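Local coordinates for trans-isoprenyl diphosphate synthase (Caulobacter crescentus, PDB 3OYR), which probably makes octaprenyl diphosphate, the precursor of the isoprenoid quinone side chain, by adding isopentenyl units to farnesyl diphosphate, at residues 255-258 with 259-263; 181-184 with 185-189; 296-300 with 301-305. All coordinates share one frame; numbering follows the deposited sequence.

Overall arrangement
The three contacts follow one another along the chain without nesting or crossing, and each is local. Interaction 2 comes first, in the opening turns of helix 181-206. Interaction 1 then turns the loop after helix 250-254 into helix 259-267, and interaction 3 closes the tight turn between helices 287-299 and 302-320. Interaction 1 sits in the middle, its centre about 11 Å from the centre of each of the other two. Leu259 packs on Tyr184 of interaction 2, while Leu263 reaches Ala305 of interaction 3. Helix 259-267 therefore joins helix 181-206 to the turn at 296-305; interactions 2 and 3 do not touch each other.

Interaction 1 (255-258 with 259-263); sequences GKAT and LPLLL
The carbonyl oxygen of Thr258 is the polar centre of this turn. Leu262 N donates to Thr258 O over 3.0 Å, a nearly straight bond (164° at the hydrogen) that lies in the carbonyl plane and closes the first turn of helix 259-267. Carbon packs round the same acceptor: Leu261 CB lies 3.4 Å and Leu262 CG 3.5 Å from Thr258 O. The next helical bond follows at once, from Leu263 N to Leu259 O over 2.8 Å.

Thr258 is the N-cap residue, yet its hydroxyl makes no capping bond. With chi1 at 60°, OG1 stands between the backbone N and the carbonyl carbon, and comes within 3.3 Å of the ring carbon Pro260 CD. Pro260 brings no N-H to this first turn, where a backbone donor would lack a partner within the helix. On the approach to the helix, Ala257 CB packs against Leu261 CD2 at 4.1 Å and Leu262 CD2 at 4.2 Å.

Before the turn, Gly255 ends helix 250-254 in a Schellman motif with positive phi. Lys256 NZ forms salt bridges with Glu254 and with the calcium ligand Asp109, beside bound dimethylallyl diphosphate. The contact thus sets a buried, largely apolar helix start, with Thr258 O closing its first turn, two residues from a charged group at the metal and diphosphate site.

Interaction 2 (181-184 with 185-189); sequences QAVY and LEIIQ
Tyr184 and Ile188 lie one turn apart and meet through both backbone and side chain. Ile188 N donates to Tyr184 O over 3.0 Å, while Ile188 CG2 sits over one face of the phenol ring, 4.0 Å from its centroid and 28° off the ring normal, a CH-pi contact. The ring leans obliquely toward Ile188, CG being anti to the Tyr184 backbone N (chi1 167°). The other branch of the isoleucine also comes up to the ring, with Ile188 CD1 3.8 Å from Tyr184 CE2.

The backbone acceptors of the first four residues are all taken by helical donors four places on. Gln181 O receives Leu185 N at 2.8 Å, the shortest of the set, and Val183 O receives Ile187 N at 2.9 Å; Glu186 N reaches Ala182 O less directly, with 146° at the hydrogen. In every case the donor is tilted from the carbonyl plane. The pattern runs on with Gln189 N, which donates to Leu185 O at 3.0 Å. At the start of the helix, Val183 N is served by the hydroxyl of Ser180. On a neighbouring flank, Val183 CG1 packs against Ile187 CD1 at 4.0 Å.

The phenol hydroxyl is satisfied beyond the helix, by a hydrogen bond with Asp233 of helix 211-238. The carbonyls of 181-184 thus find their donors within the helix, whereas the ring has a methyl over its face and its OH tied to Asp233, which should limit its rotation next to helix 211-238, the helix that carries the calcium ligand Asp232.

Interaction 3 (296-300 with 301-305); sequences LIIGS and GALDA
Ile297 CG2 spans the turn to meet Leu303 CB at 4.2 Å and Ala302 CB at 4.3 Å; Ile297 and Ala302 also pack on Ala264 of helix 259-267. Farther out, Ile298 and Leu303 lie side by side and point the same way, with Ile298 CG1 4.1 Å from Leu303 CD1.

The polar part surrounds two carbonyls of the ending helix. Ile297 O accepts Leu303 N at 3.1 Å, from above the carbonyl plane, and a weak, bent bond from Ala302 N. Ile298 O takes Gly301 N at 2.9 Å and also a water, which in turn accepts from Asp304 N and so links the end of one helix to the first turn of the next. Ser300 OG folds back to donate 2.7 Å to Leu296 O; chi1 of 66° places the hydroxyl over its own backbone for this. Arg267 bonds to the Ser300 carbonyl.

Gly301, with positive phi, both ends helix 287-299 and serves as N-cap of helix 302-320. The weak Ala302 N to Ile297 O bond and the Gly301 N to Ile298 O bond, with the Ile297-Ala302 apolar contact, are those of a Schellman motif joining consecutive helices of this predominantly helical isoprenoid synthase fold.

Interaction 1 (255-258 with 259-263)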
ATOM      1  N   GLY B 255     -13.593  20.453  -2.053  1.00 51.30           N
ATOM      2  CA  GLY B 255     -13.605  21.065  -3.384  1.00 52.15           C
ATOM      3  C   GLY B 255     -13.547  20.006  -4.465  1.00 46.38           C
ATOM      4  O   GLY B 255     -13.035  20.238  -5.564  1.00 42.45           O
ATOM      5  N   LYS B 256     -14.090  18.839  -4.134  1.00 49.46           N
ATOM      6  CA  LYS B 256     -14.075  17.680  -5.006  1.00 46.30           C
ATOM      7  C   LYS B 256     -15.368  17.579  -5.813  1.00 46.63           C
ATOM      8  O   LYS B 256     -16.451  17.377  -5.260  1.00 51.92           O
ATOM      9  CB  LYS B 256     -13.838  16.412  -4.176  1.00 49.31           C
ATOM     10  CG  LYS B 256     -13.597  15.152  -4.987  1.00 44.01           C
ATOM     11  CD  LYS B 256     -12.549  14.274  -4.324  1.00 54.51           C
ATOM     12  CE  LYS B 256     -13.128  13.357  -3.279  1.00 49.45           C
ATOM     13  NZ  LYS B 256     -12.040  12.656  -2.554  1.00 44.80           N
ATOM     14  N   ALA B 257     -15.233  17.716  -7.127  1.00 45.18           N
ATOM     15  CA  ALA B 257     -16.350  17.598  -8.040  1.00 45.30           C
ATOM     16  C   ALA B 257     -16.705  16.141  -8.250  1.00 49.24           C
ATOM     17  O   ALA B 257     -15.857  15.296  -8.583  1.00 53.94           O
ATOM     18  CB  ALA B 257     -16.038  18.268  -9.378  1.00 45.41           C
ATOM     19  N   THR B 258     -17.972  15.849  -8.019  1.00 45.63           N
ATOM     20  CA  THR B 258     -18.522  14.547  -8.314  1.00 39.12           C
ATOM     21  C   THR B 258     -19.745  14.817  -9.164  1.00 40.27           C
ATOM     22  O   THR B 258     -20.193  15.968  -9.271  1.00 39.68           O
ATOM     23  CB  THR B 258     -18.924  13.828  -7.030  1.00 34.02           C
ATOM     24  OG1 THR B 258     -19.911  14.596  -6.354  1.00 36.01           O
ATOM     25  CG2 THR B 258     -17.726  13.662  -6.094  1.00 41.22           C
ATOM     26  N   LEU B 259     -20.272  13.765  -9.774  1.00 35.31           N
ATOM     27  CA  LEU B 259     -21.433  13.859 -10.632  1.00 40.58           C
ATOM     28  C   LEU B 259     -22.646  14.651 -10.074  1.00 42.76           C
ATOM     29  O   LEU B 259     -23.172  15.483 -10.803  1.00 41.86           O
ATOM     30  CB  LEU B 259     -21.841  12.477 -11.155  1.00 39.87           C
ATOM     31  CG  LEU B 259     -22.851  12.480 -12.298  1.00 36.84           C
ATOM     32  CD1 LEU B 259     -22.200  13.020 -13.567  1.00 32.78           C
ATOM     33  CD2 LEU B 259     -23.438  11.102 -12.501  1.00 35.43           C
ATOM     34  N   PRO B 260     -23.081  14.422  -8.801  1.00 45.12           N
ATOM     35  CA  PRO B 260     -24.238  15.227  -8.352  1.00 46.56           C
ATOM     36  C   PRO B 260     -24.012  16.732  -8.498  1.00 49.31           C
ATOM     37  O   PRO B 260     -24.914  17.448  -8.955  1.00 50.23           O
ATOM     38  CB  PRO B 260     -24.379  14.867  -6.874  1.00 46.52           C
ATOM     39  CG  PRO B 260     -23.758  13.540  -6.740  1.00 49.52           C
ATOM     40  CD  PRO B 260     -22.684  13.435  -7.776  1.00 46.02           C
ATOM     41  N   LEU B 261     -22.805  17.182  -8.153  1.00 48.14           N
ATOM     42  CA  LEU B 261     -22.392  18.579  -8.299  1.00 48.35           C
ATOM     43  C   LEU B 261     -22.340  19.035  -9.756  1.00 49.99           C
ATOM     44  O   LEU B 261     -22.827  20.121 -10.095  1.00 47.93           O
ATOM     45  CB  LEU B 261     -21.024  18.796  -7.641  1.00 48.79           C
ATOM     46  CG  LEU B 261     -20.436  20.202  -7.783  1.00 52.21           C
ATOM     47  CD1 LEU B 261     -21.312  21.169  -7.029  1.00 48.99           C
ATOM     48  CD2 LEU B 261     -18.988  20.284  -7.307  1.00 54.20           C
ATOM     49  N   LEU B 262     -21.742  18.204 -10.603  1.00 45.10           N
ATOM     50  CA  LEU B 262     -21.625  18.483 -12.030  1.00 50.58           C
ATOM     51  C   LEU B 262     -22.992  18.621 -12.709  1.00 53.36           C
ATOM     52  O   LEU B 262     -23.208  19.540 -13.518  1.00 53.22           O
ATOM     53  CB  LEU B 262     -20.815  17.386 -12.725  1.00 50.61           C
ATOM     54  CG  LEU B 262     -19.321  17.215 -12.431  1.00 49.20           C
ATOM     55  CD1 LEU B 262     -18.758  16.055 -13.274  1.00 46.68           C
ATOM     56  CD2 LEU B 262     -18.552  18.495 -12.713  1.00 49.84           C
ATOM     57  N   LEU B 263     -23.904  17.711 -12.369  1.00 48.97           N
ATOM     58  CA  LEU B 263     -25.241  17.708 -12.931  1.00 45.55           C
ATOM     59  C   LEU B 263     -26.034  18.915 -12.453  1.00 53.22           C
ATOM     60  O   LEU B 263     -26.719  19.538 -13.258  1.00 48.90           O
ATOM     61  CB  LEU B 263     -25.985  16.415 -12.599  1.00 48.59           C
ATOM     62  CG  LEU B 263     -25.536  15.112 -13.280  1.00 49.31           C
ATOM     63  CD1 LEU B 263     -26.321  13.918 -12.721  1.00 44.67           C
ATOM     64  CD2 LEU B 263     -25.673  15.185 -14.806  1.00 52.30           C
TER

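Interaction 2 (181-184 with 185-189)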
ATOM      1  N   GLN B 181     -18.099  14.221 -17.304  1.00 48.19           N
ATOM      2  CA  GLN B 181     -18.750  13.035 -16.795  1.00 53.09           C
ATOM      3  C   GLN B 181     -17.914  11.788 -17.125  1.00 54.53           C
ATOM      4  O   GLN B 181     -17.843  10.859 -16.318  1.00 56.93           O
ATOM      5  CB  GLN B 181     -20.158  12.945 -17.393  1.00 53.18           C
ATOM      6  CG  GLN B 181     -21.001  11.754 -16.933  1.00 63.69           C
ATOM      7  CD  GLN B 181     -22.501  12.004 -17.048  1.00 70.73           C
ATOM      8  OE1 GLN B 181     -23.289  11.062 -17.143  1.00 74.32           O
ATOM      9  NE2 GLN B 181     -22.899  13.275 -17.030  1.00 75.64           N
ATOM     10  N   ALA B 182     -17.268  11.796 -18.293  1.00 49.28           N
ATOM     11  CA  ALA B 182     -16.472  10.667 -18.756  1.00 48.26           C
ATOM     12  C   ALA B 182     -15.223  10.447 -17.892  1.00 45.49           C
ATOM     13  O   ALA B 182     -14.922   9.312 -17.526  1.00 45.97           O
ATOM     14  CB  ALA B 182     -16.106  10.830 -20.226  1.00 43.73           C
ATOM     15  N   VAL B 183     -14.512  11.527 -17.570  1.00 40.54           N
ATOM     16  CA  VAL B 183     -13.378  11.456 -16.648  1.00 42.02           C
ATOM     17  C   VAL B 183     -13.854  11.047 -15.247  1.00 41.99           C
ATOM     18  O   VAL B 183     -13.223  10.205 -14.613  1.00 45.92           O
ATOM     19  CB  VAL B 183     -12.529  12.773 -16.616  1.00 41.23           C
ATOM     20  CG1 VAL B 183     -11.391  12.693 -15.566  1.00 37.09           C
ATOM     21  CG2 VAL B 183     -11.937  13.068 -18.010  1.00 41.18           C
ATOM     22  N   TYR B 184     -14.977  11.613 -14.795  1.00 32.62           N
ATOM     23  CA  TYR B 184     -15.581  11.205 -13.542  1.00 28.70           C
ATOM     24  C   TYR B 184     -15.863   9.698 -13.469  1.00 33.54           C
ATOM     25  O   TYR B 184     -15.539   9.069 -12.463  1.00 26.81           O
ATOM     26  CB  TYR B 184     -16.863  11.976 -13.264  1.00 31.86           C
ATOM     27  CG  TYR B 184     -17.674  11.372 -12.141  1.00 31.29           C
ATOM     28  CD1 TYR B 184     -17.347  11.614 -10.817  1.00 34.55           C
ATOM     29  CD2 TYR B 184     -18.763  10.549 -12.412  1.00 39.32           C
ATOM     30  CE1 TYR B 184     -18.079  11.065  -9.799  1.00 29.68           C
ATOM     31  CE2 TYR B 184     -19.487   9.977 -11.396  1.00 34.23           C
ATOM     32  CZ  TYR B 184     -19.150  10.252 -10.096  1.00 35.91           C
ATOM     33  OH  TYR B 184     -19.891   9.685  -9.083  1.00 40.51           O
ATOM     34  N   LEU B 185     -16.487   9.148 -14.513  1.00 31.75           N
ATOM     35  CA  LEU B 185     -16.784   7.720 -14.580  1.00 36.32           C
ATOM     36  C   LEU B 185     -15.541   6.847 -14.688  1.00 33.54           C
ATOM     37  O   LEU B 185     -15.554   5.696 -14.273  1.00 36.73           O
ATOM     38  CB  LEU B 185     -17.716   7.403 -15.748  1.00 35.60           C
ATOM     39  CG  LEU B 185     -19.178   7.863 -15.685  1.00 40.12           C
ATOM     40  CD1 LEU B 185     -19.869   7.507 -17.012  1.00 36.22           C
ATOM     41  CD2 LEU B 185     -19.927   7.273 -14.500  1.00 34.55           C
ATOM     42  N   GLU B 186     -14.499   7.387 -15.302  1.00 33.72           N
ATOM     43  CA  GLU B 186     -13.207   6.729 -15.372  1.00 34.86           C
ATOM     44  C   GLU B 186     -12.594   6.665 -13.973  1.00 36.09           C
ATOM     45  O   GLU B 186     -12.102   5.634 -13.578  1.00 23.76           O
ATOM     46  CB  GLU B 186     -12.295   7.482 -16.340  1.00 36.82           C
ATOM     47  CG  GLU B 186     -10.949   6.832 -16.591  1.00 50.87           C
ATOM     48  CD  GLU B 186     -10.020   7.678 -17.466  1.00 63.53           C
ATOM     49  OE1 GLU B 186      -8.835   7.293 -17.589  1.00 64.59           O
ATOM     50  OE2 GLU B 186     -10.461   8.715 -18.026  1.00 58.92           O
ATOM     51  N   ILE B 187     -12.655   7.766 -13.223  1.00 25.21           N
ATOM     52  CA  ILE B 187     -12.197   7.815 -11.852  1.00 26.94           C
ATOM     53  C   ILE B 187     -12.926   6.834 -10.938  1.00 30.83           C
ATOM     54  O   ILE B 187     -12.271   6.053 -10.230  1.00 32.83           O
ATOM     55  CB  ILE B 187     -12.375   9.247 -11.289  1.00 28.04           C
ATOM     56  CG1 ILE B 187     -11.380  10.197 -11.969  1.00 29.75           C
ATOM     57  CG2 ILE B 187     -12.364   9.268  -9.742  1.00 26.25           C
ATOM     58  CD1 ILE B 187     -11.636  11.704 -11.661  1.00 27.88           C
ATOM     59  N   ILE B 188     -14.264   6.855 -10.946  1.00 25.68           N
ATOM     60  CA  ILE B 188     -14.999   5.957 -10.049  1.00 25.38           C
ATOM     61  C   ILE B 188     -14.830   4.496 -10.465  1.00 28.98           C
ATOM     62  O   ILE B 188     -14.815   3.615  -9.623  1.00 27.44           O
ATOM     63  CB  ILE B 188     -16.484   6.360  -9.814  1.00 26.23           C
ATOM     64  CG1 ILE B 188     -17.328   6.295 -11.105  1.00 19.61           C
ATOM     65  CG2 ILE B 188     -16.527   7.762  -9.213  1.00 24.93           C
ATOM     66  CD1 ILE B 188     -18.859   6.225 -10.872  1.00 24.72           C
ATOM     67  N   GLN B 189     -14.640   4.239 -11.755  1.00 24.70           N
ATOM     68  CA  GLN B 189     -14.419   2.844 -12.154  1.00 24.67           C
ATOM     69  C   GLN B 189     -13.109   2.305 -11.551  1.00 23.07           C
ATOM     70  O   GLN B 189     -13.057   1.172 -11.049  1.00 30.66           O
ATOM     71  CB  GLN B 189     -14.477   2.659 -13.667  1.00 23.98           C
ATOM     72  CG  GLN B 189     -14.331   1.178 -14.068  1.00 24.91           C
ATOM     73  CD  GLN B 189     -14.479   0.927 -15.548  1.00 38.54           C
ATOM     74  OE1 GLN B 189     -15.477   1.299 -16.162  1.00 35.11           O
ATOM     75  NE2 GLN B 189     -13.504   0.234 -16.123  1.00 43.54           N
TER

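Interaction 3 (296-300 with 301-305)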
ATOM      1  N   LEU B 296     -29.466  22.955  -3.644  1.00 58.93           N
ATOM      2  CA  LEU B 296     -29.367  23.055  -5.106  1.00 61.05           C
ATOM      3  C   LEU B 296     -29.131  21.721  -5.810  1.00 62.02           C
ATOM      4  O   LEU B 296     -29.427  21.594  -6.996  1.00 62.11           O
ATOM      5  CB  LEU B 296     -28.255  24.029  -5.509  1.00 62.39           C
ATOM      6  CG  LEU B 296     -28.649  25.491  -5.728  1.00 72.57           C
ATOM      7  CD1 LEU B 296     -27.468  26.408  -5.451  1.00 73.96           C
ATOM      8  CD2 LEU B 296     -29.201  25.720  -7.142  1.00 72.38           C
ATOM      9  N   ILE B 297     -28.574  20.743  -5.094  1.00 59.81           N
ATOM     10  CA  ILE B 297     -28.361  19.403  -5.657  1.00 52.95           C
ATOM     11  C   ILE B 297     -29.635  18.538  -5.579  1.00 52.21           C
ATOM     12  O   ILE B 297     -29.952  17.809  -6.535  1.00 51.12           O
ATOM     13  CB  ILE B 297     -27.044  18.728  -5.122  1.00 48.95           C
ATOM     14  CG1 ILE B 297     -25.849  19.298  -5.891  1.00 51.40           C
ATOM     15  CG2 ILE B 297     -27.074  17.195  -5.281  1.00 36.70           C
ATOM     16  CD1 ILE B 297     -24.631  19.623  -5.084  1.00 62.48           C
ATOM     17  N   ILE B 298     -30.367  18.635  -4.462  1.00 52.43           N
ATOM     18  CA  ILE B 298     -31.648  17.920  -4.316  1.00 56.13           C
ATOM     19  C   ILE B 298     -32.681  18.523  -5.269  1.00 58.48           C
ATOM     20  O   ILE B 298     -33.198  17.835  -6.154  1.00 54.82           O
ATOM     21  CB  ILE B 298     -32.199  17.912  -2.859  1.00 59.66           C
ATOM     22  CG1 ILE B 298     -31.226  17.205  -1.903  1.00 60.87           C
ATOM     23  CG2 ILE B 298     -33.588  17.231  -2.801  1.00 56.06           C
ATOM     24  CD1 ILE B 298     -31.633  17.232  -0.414  1.00 54.72           C
ATOM     25  N   GLY B 299     -32.929  19.818  -5.103  1.00 63.05           N
ATOM     26  CA  GLY B 299     -33.960  20.528  -5.850  1.00 61.22           C
ATOM     27  C   GLY B 299     -33.867  20.501  -7.364  1.00 61.63           C
ATOM     28  O   GLY B 299     -34.889  20.382  -8.047  1.00 61.11           O
ATOM     29  N   SER B 300     -32.646  20.587  -7.891  1.00 58.35           N
ATOM     30  CA  SER B 300     -32.432  20.508  -9.337  1.00 56.80           C
ATOM     31  C   SER B 300     -32.617  19.089  -9.894  1.00 53.80           C
ATOM     32  O   SER B 300     -32.493  18.877 -11.099  1.00 56.04           O
ATOM     33  CB  SER B 300     -31.048  21.037  -9.712  1.00 57.14           C
ATOM     34  OG  SER B 300     -30.035  20.202  -9.177  1.00 55.43           O
ATOM     35  N   GLY B 301     -32.908  18.125  -9.019  1.00 53.26           N
ATOM     36  CA  GLY B 301     -33.079  16.725  -9.419  1.00 50.60           C
ATOM     37  C   GLY B 301     -31.765  16.022  -9.722  1.00 49.02           C
ATOM     38  O   GLY B 301     -31.760  14.921 -10.280  1.00 50.99           O
ATOM     39  N   ALA B 302     -30.654  16.659  -9.346  1.00 47.04           N
ATOM     40  CA  ALA B 302     -29.316  16.169  -9.659  1.00 44.83           C
ATOM     41  C   ALA B 302     -28.974  14.935  -8.848  1.00 44.94           C
ATOM     42  O   ALA B 302     -28.301  14.041  -9.348  1.00 46.54           O
ATOM     43  CB  ALA B 302     -28.290  17.239  -9.428  1.00 41.82           C
ATOM     44  N   LEU B 303     -29.434  14.905  -7.600  1.00 45.10           N
ATOM     45  CA  LEU B 303     -29.370  13.713  -6.768  1.00 47.56           C
ATOM     46  C   LEU B 303     -30.151  12.558  -7.407  1.00 50.88           C
ATOM     47  O   LEU B 303     -29.652  11.431  -7.467  1.00 50.34           O
ATOM     48  CB  LEU B 303     -29.890  14.021  -5.364  1.00 48.70           C
ATOM     49  CG  LEU B 303     -29.607  13.045  -4.209  1.00 61.85           C
ATOM     50  CD1 LEU B 303     -29.249  13.814  -2.948  1.00 61.08           C
ATOM     51  CD2 LEU B 303     -30.774  12.079  -3.942  1.00 61.13           C
ATOM     52  N   ASP B 304     -31.357  12.842  -7.901  1.00 50.50           N
ATOM     53  CA  ASP B 304     -32.192  11.803  -8.510  1.00 52.61           C
ATOM     54  C   ASP B 304     -31.591  11.224  -9.779  1.00 43.87           C
ATOM     55  O   ASP B 304     -31.612  10.009  -9.974  1.00 47.32           O
ATOM     56  CB  ASP B 304     -33.619  12.303  -8.764  1.00 55.93           C
ATOM     57  CG  ASP B 304     -34.452  12.360  -7.493  1.00 73.50           C
ATOM     58  OD1 ASP B 304     -35.285  13.287  -7.373  1.00 86.16           O
ATOM     59  OD2 ASP B 304     -34.271  11.486  -6.609  1.00 79.98           O
ATOM     60  N   ALA B 305     -31.055  12.098 -10.627  1.00 37.27           N
ATOM     61  CA  ALA B 305     -30.415  11.696 -11.884  1.00 37.37           C
ATOM     62  C   ALA B 305     -29.164  10.804 -11.665  1.00 37.44           C
ATOM     63  O   ALA B 305     -28.936   9.860 -12.424  1.00 41.59           O
ATOM     64  CB  ALA B 305     -30.075  12.923 -12.729  1.00 29.33           C
TER
HETATM   65  O   HOH W   1     -32.847  15.061  -6.445  1.00 47.29           O